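Local coordinates for UDP-N-acetylglucosamine 4,6-dehydratase (Vibrio fischeri, PDB 3PVZ), which probably acts as a lyase, dehydrating the sugar of UDP-N-acetylglucosamine, and binds NAD in a Rossmann-type nucleotide-binding domain, at residues I11-D14 against T15-H19; N72-E75 against L76-I80; M137-V140 against N141-T145; Y277-L281 against G282-H286. One frame throughout, in Å; residues are numbered along the deposited sequence.

Interaction 1. Residues I11-D14 against T15-H19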
loop_
_atom_site.group_PDB
_atom_site.type_symbol
_atom_site.label_atom_id
_atom_site.label_comp_id
_atom_site.label_asym_id
_atom_site.label_seq_id
_atom_site.Cartn_x
_atom_site.Cartn_y
_atom_site.Cartn_z
ATOM N N ILE A 11 -13.219 3.491 -22.278
ATOM C CA ILE A 11 -13.440 2.052 -22.381
ATOM C C ILE A 11 -14.558 1.736 -23.366
ATOM O O ILE A 11 -15.268 0.728 -23.226
ATOM C CB ILE A 11 -13.625 1.356 -20.984
ATOM C CG1 ILE A 11 -14.737 2.007 -20.158
ATOM C CG2 ILE A 11 -12.341 1.411 -20.223
ATOM C CD1 ILE A 11 -15.063 1.266 -18.856
ATOM N N GLY A 12 -14.712 2.594 -24.372
ATOM C CA GLY A 12 -15.557 2.284 -25.534
ATOM C C GLY A 12 -17.032 2.131 -25.244
ATOM O O GLY A 12 -17.716 1.355 -25.907
ATOM N N ARG A 13 -17.513 2.872 -24.248
ATOM C CA ARG A 13 -18.908 2.858 -23.829
ATOM C C ARG A 13 -19.315 4.296 -23.576
ATOM O O ARG A 13 -18.478 5.169 -23.509
ATOM C CB ARG A 13 -19.084 2.053 -22.522
ATOM C CG ARG A 13 -19.140 0.546 -22.698
ATOM C CD ARG A 13 -19.787 -0.186 -21.461
ATOM N NE ARG A 13 -18.841 -0.391 -20.360
ATOM C CZ ARG A 13 -19.022 0.030 -19.106
ATOM N NH1 ARG A 13 -20.119 0.681 -18.740
ATOM N NH2 ARG A 13 -18.093 -0.218 -18.205
ATOM N N ASP A 14 -20.608 4.537 -23.426
ATOM C CA ASP A 14 -21.119 5.887 -23.192
ATOM C C ASP A 14 -22.123 5.936 -22.019
ATOM O O ASP A 14 -22.459 7.019 -21.524
ATOM C CB ASP A 14 -21.659 6.432 -24.540
ATOM C CG ASP A 14 -22.967 7.200 -24.420
ATOM O OD1 ASP A 14 -23.002 8.276 -23.757
ATOM O OD2 ASP A 14 -23.951 6.738 -25.043
ATOM N N THR A 15 -22.511 4.764 -21.507
ATOM C CA THR A 15 -23.505 4.669 -20.431
ATOM C C THR A 15 -23.084 3.709 -19.291
ATOM O O THR A 15 -22.416 2.698 -19.533
ATOM C CB THR A 15 -24.811 4.191 -21.054
ATOM O OG1 THR A 15 -25.878 4.352 -20.123
ATOM C CG2 THR A 15 -24.689 2.725 -21.516
ATOM N N GLU A 16 -23.490 4.033 -18.064
ATOM C CA GLU A 16 -23.202 3.195 -16.896
ATOM C C GLU A 16 -23.791 1.795 -17.076
ATOM O O GLU A 16 -24.710 1.609 -17.862
ATOM C CB GLU A 16 -23.679 3.843 -15.574
ATOM C CG GLU A 16 -23.121 5.257 -15.303
ATOM C CD GLU A 16 -22.550 5.527 -13.869
ATOM O OE1 GLU A 16 -22.284 4.586 -13.038
ATOM O OE2 GLU A 16 -22.310 6.736 -13.603
ATOM N N LEU A 17 -23.197 0.805 -16.419
ATOM C CA LEU A 17 -23.692 -0.573 -16.462
ATOM C C LEU A 17 -24.983 -0.846 -15.697
ATOM O O LEU A 17 -25.816 -1.613 -16.160
ATOM C CB LEU A 17 -22.648 -1.546 -15.922
ATOM C CG LEU A 17 -21.910 -2.393 -16.940
ATOM C CD1 LEU A 17 -21.124 -1.485 -17.795
ATOM C CD2 LEU A 17 -21.007 -3.405 -16.241
ATOM N N PHE A 18 -25.124 -0.276 -14.500
ATOM C CA PHE A 18 -26.185 -0.701 -13.583
ATOM C C PHE A 18 -27.260 0.373 -13.337
ATOM O O PHE A 18 -28.009 0.319 -12.357
ATOM C CB PHE A 18 -25.566 -1.045 -12.259
ATOM C CG PHE A 18 -24.423 -1.991 -12.347
ATOM C CD1 PHE A 18 -24.546 -3.187 -13.007
ATOM C CD2 PHE A 18 -23.238 -1.712 -11.705
ATOM C CE1 PHE A 18 -23.498 -4.070 -13.058
ATOM C CE2 PHE A 18 -22.188 -2.598 -11.743
ATOM C CZ PHE A 18 -22.303 -3.763 -12.438
ATOM N N HIS A 19 -27.324 1.339 -14.231
ATOM C CA HIS A 19 -28.277 2.417 -14.104
ATOM C C HIS A 19 -29.706 1.930 -13.787
ATOM O O HIS A 19 -30.402 2.501 -12.937
ATOM C CB HIS A 19 -28.241 3.286 -15.379
ATOM C CG HIS A 19 -29.071 4.517 -15.275
ATOM N ND1 HIS A 19 -30.337 4.601 -15.809
ATOM C CD2 HIS A 19 -28.846 5.692 -14.641
ATOM C CE1 HIS A 19 -30.845 5.791 -15.541
ATOM N NE2 HIS A 19 -29.965 6.471 -14.828
#

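Interaction 2. Residues N72-E75 against L76-I80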
loop_
_atom_site.group_PDB
_atom_site.type_symbol
_atom_site.label_atom_id
_atom_site.label_comp_id
_atom_site.label_asym_id
_atom_site.label_seq_id
_atom_site.Cartn_x
_atom_site.Cartn_y
_atom_site.Cartn_z
ATOM N N ASN A 72 -3.245 7.099 0.865
ATOM C CA ASN A 72 -4.475 6.942 0.071
ATOM C C ASN A 72 -5.741 7.229 0.874
ATOM O O ASN A 72 -6.746 7.728 0.351
ATOM C CB ASN A 72 -4.491 5.549 -0.590
ATOM C CG ASN A 72 -3.384 5.422 -1.600
ATOM O OD1 ASN A 72 -2.967 6.427 -2.149
ATOM N ND2 ASN A 72 -2.867 4.236 -1.808
HETATM N N MSE A 73 -5.681 6.990 2.171
HETATM C CA MSE A 73 -6.794 7.446 3.013
HETATM C C MSE A 73 -7.002 8.986 2.978
HETATM O O MSE A 73 -8.134 9.492 2.893
HETATM C CB MSE A 73 -6.592 6.963 4.447
HETATM C CG MSE A 73 -7.812 7.093 5.226
HETATM SE SE MSE A 73 -8.964 5.595 4.867
HETATM C CE MSE A 73 -8.041 4.361 6.055
ATOM N N VAL A 74 -5.915 9.743 3.035
ATOM C CA VAL A 74 -6.027 11.187 2.923
ATOM C C VAL A 74 -6.693 11.548 1.605
ATOM O O VAL A 74 -7.602 12.394 1.568
ATOM C CB VAL A 74 -4.628 11.919 3.079
ATOM C CG1 VAL A 74 -4.751 13.385 2.717
ATOM C CG2 VAL A 74 -4.097 11.783 4.481
ATOM N N GLU A 75 -6.293 10.894 0.523
ATOM C CA GLU A 75 -6.966 11.106 -0.738
ATOM C C GLU A 75 -8.486 10.741 -0.731
ATOM O O GLU A 75 -9.329 11.465 -1.299
ATOM C CB GLU A 75 -6.201 10.334 -1.832
ATOM C CG GLU A 75 -6.850 10.296 -3.160
ATOM C CD GLU A 75 -7.073 11.684 -3.770
ATOM O OE1 GLU A 75 -6.526 12.680 -3.233
ATOM O OE2 GLU A 75 -7.807 11.759 -4.792
ATOM N N LEU A 76 -8.846 9.648 -0.071
ATOM C CA LEU A 76 -10.239 9.237 -0.003
ATOM C C LEU A 76 -11.066 10.289 0.708
ATOM O O LEU A 76 -12.175 10.649 0.272
ATOM C CB LEU A 76 -10.339 7.901 0.778
ATOM C CG LEU A 76 -11.756 7.475 1.147
ATOM C CD1 LEU A 76 -12.600 7.369 -0.104
ATOM C CD2 LEU A 76 -11.805 6.146 1.970
ATOM N N VAL A 77 -10.571 10.743 1.840
ATOM C CA VAL A 77 -11.283 11.798 2.584
ATOM C C VAL A 77 -11.387 13.120 1.765
ATOM O O VAL A 77 -12.462 13.686 1.674
ATOM C CB VAL A 77 -10.621 12.071 3.916
ATOM C CG1 VAL A 77 -11.430 13.074 4.731
ATOM C CG2 VAL A 77 -10.440 10.780 4.694
ATOM N N ARG A 78 -10.301 13.578 1.134
ATOM C CA ARG A 78 -10.367 14.802 0.316
ATOM C C ARG A 78 -11.387 14.677 -0.819
ATOM O O ARG A 78 -12.183 15.549 -1.021
ATOM C CB ARG A 78 -8.977 15.200 -0.187
ATOM C CG ARG A 78 -8.068 15.642 0.978
ATOM C CD ARG A 78 -6.705 16.275 0.562
ATOM N NE ARG A 78 -5.799 16.354 1.720
ATOM C CZ ARG A 78 -5.897 17.231 2.729
ATOM N NH1 ARG A 78 -6.841 18.173 2.750
ATOM N NH2 ARG A 78 -5.017 17.183 3.725
ATOM N N ASP A 79 -11.371 13.579 -1.533
ATOM C CA ASP A 79 -12.373 13.281 -2.536
ATOM C C ASP A 79 -13.818 13.282 -1.954
ATOM O O ASP A 79 -14.774 13.812 -2.547
ATOM C CB ASP A 79 -12.030 11.880 -3.065
ATOM C CG ASP A 79 -12.725 11.536 -4.338
ATOM O OD1 ASP A 79 -13.518 12.365 -4.858
ATOM O OD2 ASP A 79 -12.471 10.409 -4.824
ATOM N N ILE A 80 -13.998 12.646 -0.807
ATOM C CA ILE A 80 -15.315 12.606 -0.188
ATOM C C ILE A 80 -15.732 14.025 0.211
ATOM O O ILE A 80 -16.874 14.409 0.019
ATOM C CB ILE A 80 -15.347 11.700 1.051
ATOM C CG1 ILE A 80 -15.494 10.248 0.600
ATOM C CG2 ILE A 80 -16.501 12.095 1.990
ATOM C CD1 ILE A 80 -15.230 9.245 1.678
#

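Interaction 3. Residues M137-V140 against N141-T145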
loop_
_atom_site.group_PDB
_atom_site.type_symbol
_atom_site.label_atom_id
_atom_site.label_comp_id
_atom_site.label_asym_id
_atom_site.label_seq_id
_atom_site.Cartn_x
_atom_site.Cartn_y
_atom_site.Cartn_z
HETATM N N MSE A 137 0.786 -12.878 1.321
HETATM C CA MSE A 137 -0.406 -12.922 0.486
HETATM C C MSE A 137 -1.369 -13.921 1.078
HETATM O O MSE A 137 -2.555 -13.736 1.045
HETATM C CB MSE A 137 0.006 -13.314 -0.978
HETATM C CG MSE A 137 -1.023 -14.101 -1.768
HETATM SE SE MSE A 137 -0.464 -14.600 -3.585
HETATM C CE MSE A 137 -0.996 -12.779 -4.208
ATOM N N ILE A 138 -0.840 -15.005 1.613
ATOM C CA ILE A 138 -1.673 -16.000 2.280
ATOM C C ILE A 138 -2.277 -15.398 3.559
ATOM O O ILE A 138 -3.445 -15.651 3.858
ATOM C CB ILE A 138 -0.880 -17.269 2.643
ATOM C CG1 ILE A 138 -0.562 -18.085 1.393
ATOM C CG2 ILE A 138 -1.664 -18.123 3.622
ATOM C CD1 ILE A 138 0.537 -19.072 1.648
ATOM N N ASP A 139 -1.495 -14.596 4.278
ATOM C CA ASP A 139 -1.944 -14.004 5.548
ATOM C C ASP A 139 -3.014 -12.973 5.296
ATOM O O ASP A 139 -4.075 -12.975 5.977
ATOM C CB ASP A 139 -0.790 -13.346 6.332
ATOM C CG ASP A 139 0.015 -14.340 7.145
ATOM O OD1 ASP A 139 -0.523 -15.432 7.436
ATOM O OD2 ASP A 139 1.196 -14.034 7.499
ATOM N N VAL A 140 -2.751 -12.109 4.307
ATOM C CA VAL A 140 -3.703 -11.060 3.924
ATOM C C VAL A 140 -4.933 -11.645 3.223
ATOM O O VAL A 140 -6.053 -11.235 3.525
ATOM C CB VAL A 140 -3.078 -9.995 3.034
ATOM C CG1 VAL A 140 -4.182 -9.035 2.523
ATOM C CG2 VAL A 140 -1.984 -9.227 3.770
ATOM N N ASN A 141 -4.760 -12.602 2.300
ATOM C CA ASN A 141 -5.908 -12.995 1.526
ATOM C C ASN A 141 -6.679 -14.108 2.256
ATOM O O ASN A 141 -7.883 -14.125 2.155
ATOM C CB ASN A 141 -5.577 -13.465 0.094
ATOM C CG ASN A 141 -4.967 -12.391 -0.806
ATOM O OD1 ASN A 141 -4.963 -11.176 -0.525
ATOM N ND2 ASN A 141 -4.429 -12.868 -1.938
ATOM N N VAL A 142 -6.020 -15.019 2.970
ATOM C CA VAL A 142 -6.749 -16.130 3.650
ATOM C C VAL A 142 -7.040 -15.830 5.142
ATOM O O VAL A 142 -8.203 -15.633 5.534
ATOM C CB VAL A 142 -6.004 -17.469 3.498
ATOM C CG1 VAL A 142 -6.811 -18.644 4.078
ATOM C CG2 VAL A 142 -5.663 -17.723 2.001
ATOM N N PHE A 143 -5.982 -15.724 5.943
ATOM C CA PHE A 143 -6.118 -15.655 7.389
ATOM C C PHE A 143 -6.733 -14.390 7.954
ATOM O O PHE A 143 -7.518 -14.470 8.881
ATOM C CB PHE A 143 -4.798 -16.019 8.064
ATOM C CG PHE A 143 -4.415 -17.467 7.846
ATOM C CD1 PHE A 143 -5.221 -18.493 8.349
ATOM C CD2 PHE A 143 -3.324 -17.800 7.081
ATOM C CE1 PHE A 143 -4.904 -19.796 8.096
ATOM C CE2 PHE A 143 -2.991 -19.115 6.854
ATOM C CZ PHE A 143 -3.773 -20.102 7.344
ATOM N N ASN A 144 -6.441 -13.234 7.379
ATOM C CA ASN A 144 -7.072 -11.992 7.790
ATOM C C ASN A 144 -8.552 -12.045 7.481
ATOM O O ASN A 144 -9.399 -11.473 8.208
ATOM C CB ASN A 144 -6.482 -10.792 7.048
ATOM C CG ASN A 144 -5.101 -10.386 7.571
ATOM O OD1 ASN A 144 -4.536 -11.009 8.476
ATOM N ND2 ASN A 144 -4.534 -9.338 6.972
ATOM N N THR A 145 -8.888 -12.671 6.375
ATOM C CA THR A 145 -10.273 -12.734 5.964
ATOM C C THR A 145 -11.035 -13.611 6.943
ATOM O O THR A 145 -12.044 -13.163 7.490
ATOM C CB THR A 145 -10.392 -13.302 4.552
ATOM O OG1 THR A 145 -9.564 -12.541 3.665
ATOM C CG2 THR A 145 -11.824 -13.258 4.060
HETATM O O HOH W 1 -6.416 -8.632 4.958
#

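Interaction 4. Residues Y277-L281 against G282-H286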
loop_
_atom_site.group_PDB
_atom_site.type_symbol
_atom_site.label_atom_id
_atom_site.label_comp_id
_atom_site.label_asym_id
_atom_site.label_seq_id
_atom_site.Cartn_x
_atom_site.Cartn_y
_atom_site.Cartn_z
ATOM N N TYR A 277 -6.590 7.070 -25.007
ATOM C CA TYR A 277 -6.258 7.856 -23.853
ATOM C C TYR A 277 -5.279 8.985 -24.213
ATOM O O TYR A 277 -5.450 10.118 -23.768
ATOM C CB TYR A 277 -5.703 6.918 -22.792
ATOM C CG TYR A 277 -5.160 7.581 -21.563
ATOM C CD1 TYR A 277 -5.951 8.389 -20.768
ATOM C CD2 TYR A 277 -3.854 7.372 -21.185
ATOM C CE1 TYR A 277 -5.449 8.983 -19.640
ATOM C CE2 TYR A 277 -3.346 7.954 -20.076
ATOM C CZ TYR A 277 -4.137 8.755 -19.303
ATOM O OH TYR A 277 -3.570 9.315 -18.202
ATOM N N LEU A 278 -4.286 8.671 -25.040
ATOM C CA LEU A 278 -3.367 9.685 -25.573
ATOM C C LEU A 278 -4.088 10.714 -26.437
ATOM O O LEU A 278 -3.786 11.879 -26.360
ATOM C CB LEU A 278 -2.256 9.033 -26.384
ATOM C CG LEU A 278 -1.248 8.246 -25.562
ATOM C CD1 LEU A 278 -0.315 7.422 -26.443
ATOM C CD2 LEU A 278 -0.466 9.192 -24.691
ATOM N N LYS A 279 -5.055 10.293 -27.245
ATOM C CA LYS A 279 -5.814 11.241 -28.077
ATOM C C LYS A 279 -6.684 12.144 -27.219
ATOM O O LYS A 279 -6.808 13.331 -27.497
ATOM C CB LYS A 279 -6.689 10.517 -29.091
ATOM C CG LYS A 279 -5.892 9.671 -30.056
ATOM C CD LYS A 279 -6.630 9.512 -31.366
ATOM C CE LYS A 279 -5.899 8.591 -32.326
ATOM N NZ LYS A 279 -6.870 8.098 -33.329
ATOM N N GLN A 280 -7.276 11.580 -26.169
ATOM C CA GLN A 280 -8.079 12.373 -25.234
ATOM C C GLN A 280 -7.189 13.407 -24.504
ATOM O O GLN A 280 -7.667 14.461 -24.117
ATOM C CB GLN A 280 -8.862 11.467 -24.254
ATOM C CG GLN A 280 -10.361 11.813 -24.126
ATOM C CD GLN A 280 -11.203 10.726 -23.421
ATOM O OE1 GLN A 280 -11.960 9.984 -24.069
ATOM N NE2 GLN A 280 -11.082 10.644 -22.091
ATOM N N LEU A 281 -5.898 13.097 -24.341
ATOM C CA LEU A 281 -4.889 14.019 -23.775
ATOM C C LEU A 281 -4.276 14.968 -24.827
ATOM O O LEU A 281 -3.475 15.838 -24.496
ATOM C CB LEU A 281 -3.752 13.213 -23.099
ATOM C CG LEU A 281 -3.805 12.880 -21.594
ATOM C CD1 LEU A 281 -5.218 12.959 -21.042
ATOM C CD2 LEU A 281 -3.181 11.514 -21.298
ATOM N N GLY A 282 -4.626 14.782 -26.094
ATOM C CA GLY A 282 -4.134 15.643 -27.169
ATOM C C GLY A 282 -2.815 15.190 -27.762
ATOM O O GLY A 282 -2.106 15.988 -28.379
ATOM N N TYR A 283 -2.493 13.908 -27.606
ATOM C CA TYR A 283 -1.253 13.353 -28.150
ATOM C C TYR A 283 -1.529 12.311 -29.250
ATOM O O TYR A 283 -2.535 11.600 -29.223
ATOM C CB TYR A 283 -0.420 12.708 -27.037
ATOM C CG TYR A 283 0.178 13.651 -26.000
ATOM C CD1 TYR A 283 1.119 14.619 -26.356
ATOM C CD2 TYR A 283 -0.147 13.525 -24.653
ATOM C CE1 TYR A 283 1.686 15.470 -25.394
ATOM C CE2 TYR A 283 0.408 14.364 -23.688
ATOM C CZ TYR A 283 1.329 15.332 -24.063
ATOM O OH TYR A 283 1.885 16.140 -23.093
ATOM N N GLU A 284 -0.629 12.238 -30.226
ATOM C CA GLU A 284 -0.701 11.199 -31.247
ATOM C C GLU A 284 0.360 10.148 -30.937
ATOM O O GLU A 284 1.515 10.489 -30.662
ATOM C CB GLU A 284 -0.542 11.763 -32.669
ATOM C CG GLU A 284 -1.859 12.261 -33.329
ATOM C CD GLU A 284 -2.889 11.151 -33.601
ATOM O OE1 GLU A 284 -4.055 11.305 -33.171
ATOM O OE2 GLU A 284 -2.547 10.134 -34.252
ATOM N N PRO A 285 -0.040 8.866 -30.930
ATOM C CA PRO A 285 0.894 7.792 -30.626
ATOM C C PRO A 285 1.991 7.659 -31.681
ATOM O O PRO A 285 1.698 7.715 -32.864
ATOM C CB PRO A 285 0.006 6.546 -30.646
ATOM C CG PRO A 285 -1.348 7.036 -30.462
ATOM C CD PRO A 285 -1.417 8.370 -31.062
ATOM N N HIS A 286 3.238 7.499 -31.246
ATOM C CA HIS A 286 4.321 7.147 -32.145
ATOM C C HIS A 286 4.698 5.715 -31.841
ATOM O O HIS A 286 5.169 5.421 -30.747
ATOM C CB HIS A 286 5.541 8.052 -31.944
ATOM C CG HIS A 286 6.638 7.818 -32.943
ATOM N ND1 HIS A 286 6.739 8.528 -34.124
ATOM C CD2 HIS A 286 7.673 6.943 -32.944
ATOM C CE1 HIS A 286 7.787 8.101 -34.806
ATOM N NE2 HIS A 286 8.373 7.143 -34.113
#

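Interaction 1. Residues I11-D14 against T15-H19
Arg-13 and Leu-17 cross at about a right angle, and one carboxylate, that of Glu-239, holds both: its OE1 forms a salt bridge with Arg-13 NH2, and its OE2 accepts a hydrogen bond from Leu-17 N. The CD1 branch of the leucine is modelled over one face of the guanidinium, too close to be taken at face value. The guanidinium edge is turned to the backbone at Thr-15. The evidence for the edge is a weak hydrogen bond from Arg-13 NH1 to Thr-15 O, 3.2 Å long and markedly bent, with 130° at the hydrogen; because NH1 crowds the leucine methyl, its exact place is doubtful. A bend at chi3 (-82°) in the arginine chain turns the guanidinium toward the backbone of residues 15-17. The loop it spans starts from a Schellman motif that ends helix 7-10: Gly-12, with a positive phi of 65°, is the C-prime residue, its N bonding back to Ser-9 O and that of Arg-13 to Leu-8 O. At the far end Phe-18 occupies the N-cap of helix 19-34, and Leu-17 CB sits 3.8 Å above the plane of the Phe-18 ring, over its centre. Arg-13 NH2 also hydrogen-bonds to Phe-234 O, while Val-235 and Leu-265 pack against both crossing side chains.

Interaction 2. Residues N72-E75 against L76-I80
Selenomethionine Met-73 and Leu-76 run alongside one another in the same direction on the buried flank of helix 70-83. Bends at chi2 (82°) and chi3 bring SE of Met-73 beside CD2 of Leu-76, at 4.1 Å. Both residues reach Val-65 of strand 62-66, which places this flank against the sheet in the beta-alpha-beta unit of strands 62-66 and 90-94. Next to it the packing is tight: CG2 of Val-77 stands 3.2 Å from Met-73 O, the carbonyl that also takes the nearly straight bond from Val-77 N (2.9 Å, 175°). Val-74 and Arg-78 form the looser part. Arg-78 is exposed and runs extended alongside Val-74, but it was modelled in two conformers, so the approach of its NE to the valine CG1 is tentative. Glu-75 and Asp-79, one turn apart, make a separate, well-bonded face at the subunit interface, with Glu-75 OE2 4.9 Å from Asp-79 OD2. Lys-220 and Arg-217 of the second subunit form salt bridges with Glu-75. Asp-79 OD2 has a salt bridge with Lys-53 NZ of its own chain, and OD1 a hydrogen bond with Gln-222 NE2 of the second subunit. Cations from both chains therefore probably offset the like-charge proximity and favour ionised acids.

Interaction 3. Residues M137-V140 against N141-T145
Ile-138 O accepts from both Val-142 N (2.8 Å) and Phe-143 N (3.3 Å), the forked pattern of a pi-type turn within helix 131-154. The wider spacing persists one residue on, where Asn-144 N donates to Asp-139 O at 2.8 Å, nearly in line with the carbonyl (C=O...N 174°). Apolar contact follows the same bulge: with CG of Phe-143 anti to its carbonyl carbon (chi1 -66°), the ring lies along Ile-138, its CE2 3.6 Å from the isoleucine CG2, and both side chains also meet Ile-361 and Phe-357 of helix 351-367. Asp-139 crosses the ring obliquely, its carboxylate turned 60° from the ring plane and its OD1 3.7 Å from Phe-143 CD2; that oxygen has its salt bridge with Lys-365. Among the amides, Asn-141 packs its ND2 3.6 Å from CG of selenomethionine Met-137. Its OD1 takes Leu-122 N and its ND2 gives to Ser-178 OG, two bonds that fix the flip of the group beside the NAD site. Val-140 and Asn-144 themselves touch the NAD. A water joins this pair, donating to Val-140 O at 3.0 Å and accepting from Asn-144 ND2 at 2.8 Å.

Interaction 4. Residues Y277-L281 against G282-H286
Leu-278 is the apolar centre, and Tyr-283 and Pro-285 close on it. Its CD1 meets CG of Pro-285 at 4.2 Å, the two side chains passing one another head to tail, while its CB faces CB of Tyr-283, also at 4.2 Å. Trp-307 and Cys-309 of strand 306-312 and Ile-218 of helix 210-219 continue this cluster. Leu-281 adds to it, its CB 3.9 Å from CD2 of the Tyr-283 ring, which meets Trp-307 edge-to-face. CD2 of the same leucine sits 3.5 Å above the plane of the Tyr-277 ring, offset toward its rim. The chain reverses here through a Schellman motif at the end of helix 270-280, leading directly into strand 284-287. Gly-282 has a positive phi of 88°, with backbone angles that by themselves favour glycine, since they leave no room beside Leu-281 O. Tyr-283 N bonds to Leu-278 O at 2.7 Å, and Gly-282 N bonds to Lys-279 O at 3.0 Å, approaching from well above the carbonyl plane (73° out of it). Strand 284-287 then joins its sheet through backbone hydrogen bonds that link Glu-284 and His-286 with Trp-307. At the solvent-facing edge the extended Lys-279 crosses Glu-284, whose chain is bent at chi2 (-65°). The carboxylate meets the lysine's methylenes rather than its tip: Glu-284 OE1 is 3.4 Å from Lys-279 CE but 4.3 Å from NZ, too long for a salt bridge.

Interactions 2 and 3 both lie close to bound NAD, on helices 70-83 and 131-154: the side chains of Asn-72 and Asn-144 come within about 5 Å and 4 Å of a bound NAD, yet the nearest atoms of the two contacts remain about 14 Å apart. Interaction 1 is more remote, the Arg-13 side chain about 12 Å from NAD, and interaction 4 lies away from the annotated sites. Interactions 1 and 4 are the closest pair, about 7 Å between nearest atoms, and helix 7-10 links them: it runs into residues 11-14, while the Gln-280 side chain (OE1) hydrogen-bonds to Ser-9 OG. Interactions 3 and 4, centres 40 Å apart, occupy opposite sides of the chain's centre.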